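Local coordinates for protein 3-deoxy-d-manno-octulosonic-acid transferase (Acinetobacter baumannii, PDB 4BFC) that probably transfers 3-deoxy-D-manno-octulosonic acid (Kdo) during lipopolysaccharide assembly, the part described here being its C-terminal CMP-Kdo binding domain, at residues T46-H51 with G120-W125; V76-P81 with D85-I90; A116-M119 with L124-A127; S129-V134 with L193-E198; E149-V152 with P156-V159. All coordinates share one frame; numbering follows the deposited sequence.

Contact 1 (T46-H51 with G120-W125); sequences TIASTH and GELWLW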
# COMPACT_ATOMS: atom_id res chain seq x y z
N THR A 46 5.05 7.64 21.71
CA THR A 46 5.36 7.27 20.30
C THR A 46 4.12 7.32 19.40
O THR A 46 3.03 6.75 19.80
CB THR A 46 5.99 5.88 20.36
OG1 THR A 46 7.27 5.99 20.97
CG2 THR A 46 6.20 5.22 18.95
N ILE A 47 4.19 7.93 18.23
CA ILE A 47 3.13 7.82 17.27
C ILE A 47 3.67 6.91 16.14
O ILE A 47 4.69 7.21 15.52
CB ILE A 47 2.57 9.12 16.68
CG1 ILE A 47 3.66 9.94 15.96
CG2 ILE A 47 1.97 9.99 17.81
CD1 ILE A 47 3.23 11.32 15.45
N ALA A 48 2.98 5.81 15.96
CA ALA A 48 3.52 4.68 15.16
C ALA A 48 2.65 4.40 13.99
O ALA A 48 1.42 4.42 14.09
CB ALA A 48 3.65 3.44 16.04
N SER A 49 3.30 4.09 12.86
CA SER A 49 2.54 3.80 11.61
C SER A 49 1.55 4.90 11.22
O SER A 49 0.40 4.64 10.86
CB SER A 49 1.86 2.45 11.71
OG SER A 49 2.84 1.45 11.88
N THR A 50 2.01 6.14 11.27
CA THR A 50 1.17 7.30 11.05
C THR A 50 1.00 7.58 9.56
O THR A 50 1.86 7.25 8.71
CB THR A 50 1.74 8.57 11.73
OG1 THR A 50 3.11 8.73 11.38
CG2 THR A 50 1.61 8.43 13.28
N HIS A 51 -0.14 8.20 9.27
CA HIS A 51 -0.52 8.78 7.97
C HIS A 51 -0.87 10.23 8.12
O HIS A 51 -1.27 10.64 9.23
CB HIS A 51 -1.79 8.10 7.45
CG HIS A 51 -1.69 6.60 7.20
ND1 HIS A 51 -2.08 6.05 6.03
CD2 HIS A 51 -1.23 5.56 8.00
CE1 HIS A 51 -1.94 4.69 6.13
NE2 HIS A 51 -1.41 4.41 7.31
N GLY A 120 12.04 -1.20 9.25
CA GLY A 120 12.14 -2.46 9.96
C GLY A 120 12.39 -2.39 11.46
O GLY A 120 12.72 -3.39 12.08
N GLU A 121 12.26 -1.19 12.03
CA GLU A 121 12.65 -1.00 13.42
C GLU A 121 11.51 -0.60 14.36
O GLU A 121 11.74 -0.31 15.54
CB GLU A 121 13.76 0.05 13.49
CG GLU A 121 14.98 -0.17 12.64
CD GLU A 121 16.12 0.74 13.10
OE1 GLU A 121 16.09 1.94 12.80
OE2 GLU A 121 17.04 0.24 13.80
N LEU A 122 10.27 -0.69 13.88
CA LEU A 122 9.11 -0.41 14.74
C LEU A 122 9.15 -1.06 16.14
O LEU A 122 8.79 -0.39 17.16
CB LEU A 122 7.81 -0.74 13.96
CG LEU A 122 6.55 -0.15 14.56
CD1 LEU A 122 6.60 1.37 14.80
CD2 LEU A 122 5.33 -0.63 13.79
N TRP A 123 9.57 -2.35 16.26
CA TRP A 123 9.69 -3.03 17.54
C TRP A 123 10.66 -2.34 18.48
O TRP A 123 10.40 -2.25 19.65
CB TRP A 123 10.11 -4.50 17.37
CG TRP A 123 8.90 -5.35 17.08
CD1 TRP A 123 8.04 -5.23 15.99
CD2 TRP A 123 8.32 -6.42 17.93
NE1 TRP A 123 7.02 -6.16 16.08
CE2 TRP A 123 7.13 -6.90 17.21
CE3 TRP A 123 8.66 -7.01 19.14
CZ2 TRP A 123 6.32 -7.93 17.71
CZ3 TRP A 123 7.84 -8.05 19.64
CH2 TRP A 123 6.70 -8.49 18.93
N LEU A 124 11.77 -1.84 17.95
CA LEU A 124 12.70 -1.12 18.80
C LEU A 124 12.00 0.09 19.48
O LEU A 124 12.19 0.28 20.69
CB LEU A 124 13.92 -0.63 17.98
CG LEU A 124 15.03 0.28 18.52
CD1 LEU A 124 15.56 -0.37 19.77
CD2 LEU A 124 16.13 0.52 17.45
N TRP A 125 11.29 0.89 18.68
CA TRP A 125 10.64 2.13 19.19
C TRP A 125 9.57 1.77 20.18
O TRP A 125 9.52 2.35 21.25
CB TRP A 125 10.11 3.00 18.07
CG TRP A 125 11.19 3.18 17.01
CD1 TRP A 125 11.09 2.85 15.68
CD2 TRP A 125 12.58 3.56 17.22
NE1 TRP A 125 12.30 3.03 15.04
CE2 TRP A 125 13.24 3.46 15.91
CE3 TRP A 125 13.33 3.95 18.33
CZ2 TRP A 125 14.56 3.75 15.74
CZ3 TRP A 125 14.71 4.20 18.15
CH2 TRP A 125 15.28 4.16 16.87

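Contact 2 (V76-P81 with D85-I90); sequences VVPRHP and DEVFEI. With SO4 (sulfate ion), chain B.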
# COMPACT_ATOMS: atom_id res chain seq x y z
N VAL A 76 8.38 9.54 16.29
CA VAL A 76 7.40 9.53 15.16
C VAL A 76 7.86 8.49 14.12
O VAL A 76 8.99 8.56 13.69
CB VAL A 76 7.29 10.94 14.51
CG1 VAL A 76 6.29 10.88 13.39
CG2 VAL A 76 6.80 11.94 15.59
N VAL A 77 6.98 7.53 13.81
CA VAL A 77 7.34 6.44 12.89
C VAL A 77 6.31 6.45 11.75
O VAL A 77 5.26 5.78 11.82
CB VAL A 77 7.38 5.07 13.60
CG1 VAL A 77 8.07 4.04 12.68
CG2 VAL A 77 7.96 5.15 15.02
N PRO A 78 6.51 7.24 10.71
CA PRO A 78 5.48 7.31 9.64
C PRO A 78 5.36 5.94 8.91
O PRO A 78 6.36 5.13 8.83
CB PRO A 78 6.07 8.36 8.65
CG PRO A 78 6.89 9.19 9.61
CD PRO A 78 7.62 8.18 10.42
N ARG A 79 4.14 5.58 8.51
CA ARG A 79 3.91 4.27 7.88
C ARG A 79 4.66 4.11 6.56
O ARG A 79 5.18 3.04 6.25
CB ARG A 79 2.38 4.16 7.64
CG ARG A 79 1.98 2.86 6.91
CD ARG A 79 2.34 1.64 7.73
NE ARG A 79 1.85 0.40 7.10
CZ ARG A 79 2.14 -0.81 7.48
NH1 ARG A 79 2.96 -1.00 8.52
NH2 ARG A 79 1.51 -1.84 6.85
N HIS A 80 4.68 5.19 5.79
CA HIS A 80 5.24 5.14 4.45
C HIS A 80 6.58 5.80 4.35
O HIS A 80 6.71 7.04 4.48
CB HIS A 80 4.29 5.73 3.45
CG HIS A 80 2.90 5.14 3.51
ND1 HIS A 80 1.90 5.73 4.21
CD2 HIS A 80 2.42 3.94 3.04
CE1 HIS A 80 0.81 4.93 4.13
NE2 HIS A 80 1.13 3.86 3.38
N PRO A 81 7.64 5.01 4.01
CA PRO A 81 8.96 5.67 3.90
C PRO A 81 9.11 6.88 2.97
O PRO A 81 9.96 7.80 3.25
CB PRO A 81 9.91 4.50 3.57
CG PRO A 81 9.24 3.34 4.25
CD PRO A 81 7.77 3.55 3.93
N ASP A 85 10.79 12.53 4.63
CA ASP A 85 11.19 13.94 4.53
C ASP A 85 10.00 14.89 4.73
O ASP A 85 10.18 15.97 5.31
CB ASP A 85 11.88 14.19 3.16
CG ASP A 85 13.26 13.62 3.12
OD1 ASP A 85 13.82 13.23 4.19
OD2 ASP A 85 13.81 13.57 2.01
N GLU A 86 8.81 14.49 4.29
CA GLU A 86 7.56 15.26 4.52
C GLU A 86 7.30 15.49 5.99
O GLU A 86 7.00 16.61 6.42
CB GLU A 86 6.33 14.61 3.85
CG GLU A 86 4.96 15.12 4.31
CD GLU A 86 4.65 16.53 3.82
OE1 GLU A 86 5.45 17.11 3.01
OE2 GLU A 86 3.61 17.10 4.28
N VAL A 87 7.41 14.42 6.77
CA VAL A 87 7.18 14.51 8.20
C VAL A 87 8.30 15.33 8.89
O VAL A 87 7.96 16.12 9.77
CB VAL A 87 7.01 13.11 8.76
CG1 VAL A 87 6.86 13.16 10.30
CG2 VAL A 87 5.78 12.43 8.16
N PHE A 88 9.58 15.20 8.45
CA PHE A 88 10.61 16.08 8.95
C PHE A 88 10.16 17.55 8.76
O PHE A 88 10.22 18.34 9.75
CB PHE A 88 11.97 15.79 8.32
CG PHE A 88 13.07 16.60 8.97
CD1 PHE A 88 13.46 16.32 10.28
CD2 PHE A 88 13.69 17.65 8.26
CE1 PHE A 88 14.47 17.04 10.89
CE2 PHE A 88 14.69 18.39 8.87
CZ PHE A 88 15.07 18.10 10.20
N GLU A 89 9.67 17.90 7.58
CA GLU A 89 9.17 19.28 7.35
C GLU A 89 8.03 19.72 8.26
O GLU A 89 7.98 20.88 8.68
CB GLU A 89 8.81 19.54 5.91
CG GLU A 89 9.97 19.44 4.97
CD GLU A 89 11.07 20.41 5.34
OE1 GLU A 89 10.79 21.62 5.48
OE2 GLU A 89 12.20 19.93 5.53
N ILE A 90 7.11 18.81 8.56
CA ILE A 90 6.01 19.04 9.52
C ILE A 90 6.59 19.42 10.87
O ILE A 90 6.15 20.39 11.50
CB ILE A 90 5.08 17.81 9.61
CG1 ILE A 90 4.33 17.62 8.29
CG2 ILE A 90 4.14 17.91 10.82
CD1 ILE A 90 3.56 16.27 8.19
S SO4 B . -1.01 1.09 4.09
O1 SO4 B . -1.62 -0.16 3.54
O2 SO4 B . -1.89 1.57 5.19
O3 SO4 B . -0.90 2.23 3.13
O4 SO4 B . 0.23 0.66 4.69
O HOH W 1 11.18 10.77 2.31

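Contact 3 (A116-M119 with L124-A127); sequences ADSM and LWYA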
# COMPACT_ATOMS: atom_id res chain seq x y z
N ALA A 116 11.91 8.61 13.59
CA ALA A 116 12.44 7.28 13.36
C ALA A 116 12.27 6.85 11.90
O ALA A 116 11.46 5.95 11.52
CB ALA A 116 11.87 6.25 14.40
N ASP A 117 13.01 7.52 11.05
CA ASP A 117 12.90 7.43 9.59
C ASP A 117 13.84 6.34 9.07
O ASP A 117 14.81 6.65 8.30
CB ASP A 117 13.08 8.78 8.90
CG ASP A 117 14.42 9.49 9.21
OD1 ASP A 117 15.09 9.12 10.20
OD2 ASP A 117 14.78 10.33 8.37
N SER A 118 13.49 5.10 9.40
CA SER A 118 14.24 3.92 8.98
C SER A 118 13.29 2.76 8.71
O SER A 118 12.13 2.82 9.04
CB SER A 118 15.20 3.56 10.09
OG SER A 118 14.50 3.02 11.23
N MET A 119 13.77 1.67 8.11
CA MET A 119 12.87 0.59 7.79
C MET A 119 13.11 -0.59 8.75
O MET A 119 14.25 -0.86 9.16
CB MET A 119 13.00 0.22 6.30
CG MET A 119 12.52 1.33 5.35
SD MET A 119 12.01 0.62 3.79
CE MET A 119 12.55 1.89 2.64
N LEU A 124 11.77 -1.84 17.95
CA LEU A 124 12.70 -1.12 18.80
C LEU A 124 12.00 0.09 19.48
O LEU A 124 12.19 0.28 20.69
CB LEU A 124 13.92 -0.63 17.98
CG LEU A 124 15.03 0.28 18.52
CD1 LEU A 124 15.56 -0.37 19.77
CD2 LEU A 124 16.13 0.52 17.45
N TRP A 125 11.29 0.89 18.68
CA TRP A 125 10.64 2.13 19.19
C TRP A 125 9.57 1.77 20.18
O TRP A 125 9.52 2.35 21.25
CB TRP A 125 10.11 3.00 18.07
CG TRP A 125 11.19 3.18 17.01
CD1 TRP A 125 11.09 2.85 15.68
CD2 TRP A 125 12.58 3.56 17.22
NE1 TRP A 125 12.30 3.03 15.04
CE2 TRP A 125 13.24 3.46 15.91
CE3 TRP A 125 13.33 3.95 18.33
CZ2 TRP A 125 14.56 3.75 15.74
CZ3 TRP A 125 14.71 4.20 18.15
CH2 TRP A 125 15.28 4.16 16.87
N TYR A 126 8.68 0.83 19.84
CA TYR A 126 7.71 0.39 20.90
C TYR A 126 8.41 -0.07 22.21
O TYR A 126 7.98 0.23 23.30
CB TYR A 126 6.90 -0.83 20.41
CG TYR A 126 5.86 -0.56 19.37
CD1 TYR A 126 5.01 0.55 19.52
CD2 TYR A 126 5.68 -1.41 18.26
CE1 TYR A 126 4.03 0.82 18.61
CE2 TYR A 126 4.67 -1.14 17.33
CZ TYR A 126 3.86 -0.04 17.51
OH TYR A 126 2.86 0.23 16.64
N ALA A 127 9.53 -0.78 22.09
CA ALA A 127 10.23 -1.27 23.29
C ALA A 127 10.83 -0.09 24.13
O ALA A 127 11.16 -0.26 25.31
CB ALA A 127 11.33 -2.25 22.91
O HOH W 2 12.08 3.30 12.28

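Contact 4 (S129-V134 with L193-E198); sequences SQVCFV and LACLAE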
# COMPACT_ATOMS: atom_id res chain seq x y z
N SER A 129 9.06 2.83 24.44
CA SER A 129 7.98 3.78 24.66
C SER A 129 7.32 3.57 26.06
O SER A 129 7.16 2.40 26.54
CB SER A 129 6.89 3.52 23.60
OG SER A 129 7.40 3.63 22.25
N GLN A 130 6.87 4.68 26.64
CA GLN A 130 6.00 4.67 27.83
C GLN A 130 4.53 4.52 27.45
O GLN A 130 3.77 3.83 28.15
CB GLN A 130 6.19 5.89 28.74
CG GLN A 130 7.30 5.73 29.76
CD GLN A 130 8.63 5.57 29.11
OE1 GLN A 130 9.27 6.57 28.71
NE2 GLN A 130 9.08 4.33 28.99
N VAL A 131 4.15 5.20 26.35
CA VAL A 131 2.81 5.06 25.81
C VAL A 131 2.94 5.20 24.29
O VAL A 131 3.93 5.78 23.79
CB VAL A 131 1.80 6.18 26.29
CG1 VAL A 131 1.48 6.09 27.80
CG2 VAL A 131 2.27 7.59 25.93
N CYS A 132 1.92 4.74 23.61
CA CYS A 132 1.91 4.90 22.17
C CYS A 132 0.53 5.16 21.59
O CYS A 132 -0.50 5.03 22.27
CB CYS A 132 2.59 3.67 21.50
SG CYS A 132 1.50 2.24 21.35
N PHE A 133 0.54 5.62 20.36
CA PHE A 133 -0.63 5.72 19.50
C PHE A 133 -0.33 4.99 18.16
O PHE A 133 0.67 5.25 17.55
CB PHE A 133 -0.87 7.19 19.20
CG PHE A 133 -1.84 7.47 18.07
CD1 PHE A 133 -3.24 7.36 18.19
CD2 PHE A 133 -1.33 7.71 16.77
CE1 PHE A 133 -4.08 7.62 17.09
CE2 PHE A 133 -2.16 7.95 15.66
CZ PHE A 133 -3.58 7.94 15.83
N VAL A 134 -1.25 4.12 17.77
CA VAL A 134 -1.13 3.36 16.50
C VAL A 134 -2.01 4.03 15.45
O VAL A 134 -3.24 4.10 15.57
CB VAL A 134 -1.48 1.86 16.66
CG1 VAL A 134 -1.36 1.17 15.26
CG2 VAL A 134 -0.50 1.22 17.67
N LEU A 193 -1.20 12.02 28.59
CA LEU A 193 -0.73 12.73 29.79
C LEU A 193 -1.31 12.12 31.06
O LEU A 193 -0.61 12.06 32.11
CB LEU A 193 -0.99 14.21 29.65
CG LEU A 193 -0.27 14.89 28.53
CD1 LEU A 193 -0.83 16.29 28.37
CD2 LEU A 193 1.24 14.89 28.82
N ALA A 194 -2.56 11.69 30.95
CA ALA A 194 -3.19 10.98 32.07
C ALA A 194 -2.48 9.67 32.37
O ALA A 194 -2.12 9.42 33.49
CB ALA A 194 -4.65 10.76 31.77
N CYS A 195 -2.17 8.86 31.33
CA CYS A 195 -1.45 7.60 31.58
C CYS A 195 -0.11 7.82 32.28
O CYS A 195 0.29 7.07 33.19
CB CYS A 195 -1.19 6.86 30.26
SG CYS A 195 -2.64 6.13 29.48
N LEU A 196 0.57 8.85 31.88
CA LEU A 196 1.90 9.08 32.39
C LEU A 196 1.79 9.51 33.84
O LEU A 196 2.69 9.23 34.59
CB LEU A 196 2.62 10.14 31.58
CG LEU A 196 3.07 9.79 30.15
CD1 LEU A 196 3.51 11.06 29.43
CD2 LEU A 196 4.14 8.67 30.24
N ALA A 197 0.67 10.15 34.18
CA ALA A 197 0.45 10.54 35.59
C ALA A 197 -0.16 9.48 36.47
O ALA A 197 -0.32 9.72 37.69
CB ALA A 197 -0.45 11.78 35.62
N GLU A 198 -0.52 8.31 35.92
CA GLU A 198 -1.35 7.30 36.60
C GLU A 198 -0.71 5.91 36.46
O GLU A 198 -1.21 5.07 35.72
CB GLU A 198 -2.78 7.30 36.02
CG GLU A 198 -3.48 8.66 36.19
CD GLU A 198 -4.91 8.69 35.71
OE1 GLU A 198 -5.47 7.62 35.40
OE2 GLU A 198 -5.51 9.79 35.64

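Contact 5 (E149-V152 with P156-V159); sequences EPMV and PTVV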
# COMPACT_ATOMS: atom_id res chain seq x y z
N GLU A 149 1.44 -5.64 18.38
CA GLU A 149 2.86 -5.46 18.62
C GLU A 149 3.14 -4.62 19.91
O GLU A 149 3.77 -5.13 20.84
CB GLU A 149 3.53 -4.89 17.36
CG GLU A 149 3.30 -5.76 16.12
CD GLU A 149 3.90 -5.22 14.84
OE1 GLU A 149 3.75 -4.02 14.51
OE2 GLU A 149 4.56 -6.02 14.12
N PRO A 150 2.55 -3.40 20.02
CA PRO A 150 2.74 -2.71 21.33
C PRO A 150 2.16 -3.41 22.54
O PRO A 150 2.74 -3.33 23.61
CB PRO A 150 2.14 -1.29 21.09
CG PRO A 150 1.19 -1.47 19.96
CD PRO A 150 1.80 -2.55 19.09
N MET A 151 1.06 -4.16 22.37
CA MET A 151 0.39 -4.87 23.46
C MET A 151 1.33 -5.91 24.05
O MET A 151 1.45 -6.10 25.25
CB MET A 151 -0.85 -5.59 22.90
CG MET A 151 -2.06 -4.73 22.52
SD MET A 151 -2.95 -4.02 23.93
CE MET A 151 -4.12 -2.96 23.14
N VAL A 152 1.99 -6.62 23.14
CA VAL A 152 2.88 -7.72 23.52
C VAL A 152 4.09 -7.14 24.26
O VAL A 152 4.61 -7.76 25.17
CB VAL A 152 3.30 -8.46 22.20
CG1 VAL A 152 4.59 -9.26 22.32
CG2 VAL A 152 2.15 -9.33 21.69
N PRO A 156 1.09 0.76 26.98
CA PRO A 156 -0.28 1.30 26.86
C PRO A 156 -0.57 1.92 25.48
O PRO A 156 0.25 2.69 24.97
CB PRO A 156 -0.36 2.34 27.96
CG PRO A 156 0.77 2.03 28.88
CD PRO A 156 1.83 1.37 28.09
N THR A 157 -1.68 1.52 24.85
CA THR A 157 -1.92 1.79 23.41
C THR A 157 -3.21 2.58 23.15
O THR A 157 -4.29 2.24 23.68
CB THR A 157 -1.92 0.48 22.59
OG1 THR A 157 -0.65 -0.15 22.78
CG2 THR A 157 -2.15 0.73 21.02
N VAL A 158 -3.10 3.65 22.39
CA VAL A 158 -4.25 4.43 21.95
C VAL A 158 -4.45 4.27 20.45
O VAL A 158 -3.46 4.23 19.71
CB VAL A 158 -4.03 5.94 22.28
CG1 VAL A 158 -5.23 6.80 21.89
CG2 VAL A 158 -3.58 6.16 23.75
N VAL A 159 -5.69 4.11 20.01
CA VAL A 159 -6.04 4.21 18.59
C VAL A 159 -7.14 5.22 18.38
O VAL A 159 -7.89 5.54 19.32
CB VAL A 159 -6.41 2.82 17.95
CG1 VAL A 159 -5.22 1.87 18.03
CG2 VAL A 159 -7.66 2.23 18.59

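Contact 1 (T46-H51 with G120-W125)
Trp-125 faces Thr-46 with its backbone while its indole leads away. One face of that ring carries Leu-124, whose CG stands 3.9 Å above the ring plane and toward the rim, and the opposite face is taken by Ala-116. The other flat group, the His-51 imidazole, has Ser-49 O at its edge and in its plane; it also meets His-80 edge-to-face and hydrogen-bonds through NE2 to His-145 NE2.

The contact itself is carried by Leu-122, at the start of helix 122-128. With CG anti to the backbone N (chi1 -164°), its fork points at the strand and each methyl takes one neighbour: CD1 lies 3.8 Å from Ala-48 CB, while CD2 comes alongside the hydroxyl of Ser-49, 3.8 Å from its OG. Glu-149 and Val-77 close in on the same leucine from other elements. Further back along the strand, Thr-46 OG1 stays 4.3 Å from Trp-125 O, and the gap is bridged by Ser-129 OG, which is hydrogen-bonded to both atoms. The strand side chains alternate, so Thr-46 and Ala-48 look at the helix and Ile-47 does not. At Ser-49 the chain turns a corner with positive phi (54°), and the strand's regular run is broken there.

A helix lying over the C-terminal half of a central parallel strand, with a turning loop just beyond, is characteristic of the Rossmann-like alpha/beta domains of GT-B glycosyltransferases, in which such strand ends commonly border the sugar-nucleotide site.

Contact 2 (V76-P81 with D85-I90)
A beta-alpha unit is closed here by Pro-78 and Val-76 packing on Val-87, and the loop between strand and helix holds a sulfate ion. Val-87 puts its two methyls to separate use: CG1 rests 3.9 Å from Val-76 CG1, and CG2 comes within 3.7 Å of Pro-78 CG, the proline ring and the valine branches crossing obliquely. Val-76 turns CG1 to the helix by holding it anti to its own backbone N (chi1 -180°), while Val-77 between the two points away from the helix. Glu-55 of helix 54-68 touches all three packing residues, and Leu-115 of strand 113-115 touches Pro-78 and Val-87.

Polar links are left to the loop. A water donates a weak hydrogen bond to Pro-81 O, 3.3 Å away, and accepts the N-H of Asp-85, 2.9 Å from Asp-85 N, joining loop to helix. Beyond the strand, Arg-79 and His-80 hold the sulfate through their edges. Arg-79 NE gives its N-H to O4 at 2.9 Å in a nearly straight bond (174°), and His-80 NE2 reaches O3 at 2.6 Å. Both oxygens lie in the plane of the group they meet, and Arg-79 CG sits 3.6 Å above one face of the His-80 ring, toward its rim. On the far side, Glu-86 binds the backbone N atoms of Thr-168 and Ile-169 of a second subunit.

The sulfate probably comes from the crystallisation liquor, yet an anion held at a strand's C-terminal end is consistent with the substrate-binding edge of a Rossmann-like domain.

Contact 3 (A116-M119 with L124-A127)
Ala-116 presses its methyl onto the indole of Trp-125 in a CH-pi contact. CB stands 3.5 Å from the centroid of the five-membered ring, 21° off the ring normal, and the nearest ring atom is NE1, 3.3 Å from that CB. The methyl lies over the face, whereas the N-H points out in the ring plane and is taken by a water, with NE1 2.8 Å from the water oxygen. The same water gives its two hydrogens to Ala-116 O at 2.8 Å and to Ser-118 OG at 2.7 Å. Three bonds therefore fix it, and the indole's one polar atom, NE1, is satisfied through a single water held by the loop.

In the next shell, the loop is shaped by an inverse gamma turn centred on Asp-117, closed by a weak bond from Ser-118 N to Ala-116 O. Asp-117 itself points away, to a salt bridge with Arg-100 and a hydrogen bond to Ser-102. Ser-118 OG has a further partner in Glu-121 OE1, the N-cap residue of helix 122-128, so the hydroxyl sits between the water and the helix start.

Around this, the loop leaves strand 113-115 and enters helix 122-128 directly, with Ile-75 and Val-77 of strand 72-78 touching both Ala-116 and Trp-125, and helix 24-36 backing the helix through Leu-124.

Contact 4 (S129-V134 with L193-E198)
Val-131 CG1 lies against Cys-195, 3.7 Å from its CB, where strand 131-134 begins under the end of helix 185-197. That methyl is placed by a chi1 of -67°, anti to the carbonyl carbon, and it also comes within 4.4 Å of Leu-196 CD2. The same CD2 methyl touches Gln-130 CB at 3.8 Å, so one branch covers both the last loop residue and the first strand residue. Gln-130 has two conformers; in the one described, its chain bends away from the helix beyond CB, and OE1 accepts from Val-44 N. Trp-192 and Val-45 flank Val-131, and Gln-43 and Val-45 touch Leu-196, so helix 185-197 lies over two adjacent strands, 43-50 and 131-134.

A bound beta-mercaptoethanol lies about 2 Å from the side chain of Cys-195. Such closeness is consistent with a mixed disulfide, probably formed with the crystallisation reagent.

Carbon meets carbon throughout: the contact rests on apolar burial and shape, and Cys-195 takes part through CB, leaving its sulfur to the neighbouring beta-mercaptoethanol.

Contact 5 (E149-V152 with P156-V159)
Helix 148-152 comes closest to strand 157-159 at Pro-150 and Thr-157, whose CA atoms stand 6.8 Å apart. The proline ring and the threonine side chain meet at about a right angle, and the hydroxyl is in front: OG1 is 3.5 Å from Pro-150 CB and 3.6 Å from Pro-150 CG, with the methyl CG2 behind it at 4.1 Å from that CG. Thr-157 chi1 is -59°, which leaves OG1 anti to the carbonyl carbon and facing the helix. The hydroxyl has its polar partner elsewhere, in Val-155 O, so the ring carbons cover an oxygen that is already engaged.

The next residue, Met-151, starts across the contact and, bent at chi2 (-71°), brings only its CE to the strand, obliquely and 4.1 Å from Thr-157 CB. It has two conformers, and this light contact, made in one, is less certain. Its flanks are met by Ala-209 and Leu-213 of helix 199-214. Cys-132 and Val-134 lie next to both Pro-150 and Thr-157, and Tyr-126 adds a further side to the proline.

Strand 131-134, helix 148-152 and strand 157-159 form one beta-alpha-beta crossover, with this contact folding its short helix back on the second strand, as in Rossmann-like domains.

In the fold
All five contacts are built on or beside one parallel sheet with strand order 98-100, 113-115, 72-78, 43-50, 131-134, 157-159, 180-181. Contacts 1 and 3 are nearest, centres about 5 Å apart, sharing Leu-124 and Trp-125. Contact 2 lies one strand over on the opposite face, its centre about 11 Å from that of contact 1, within whose chain span it falls. Contact 3 follows contact 2 and ends on helix 122-128, as contact 1 does, before contact 4 opens. Contacts 4 and 5, centres about 10 Å apart, use neighbouring strands, contact 5 within the span of contact 4. The centres of contacts 2 and 4 are about 21 Å apart. Together they pack helices on both faces of this CMP-Kdo binding domain.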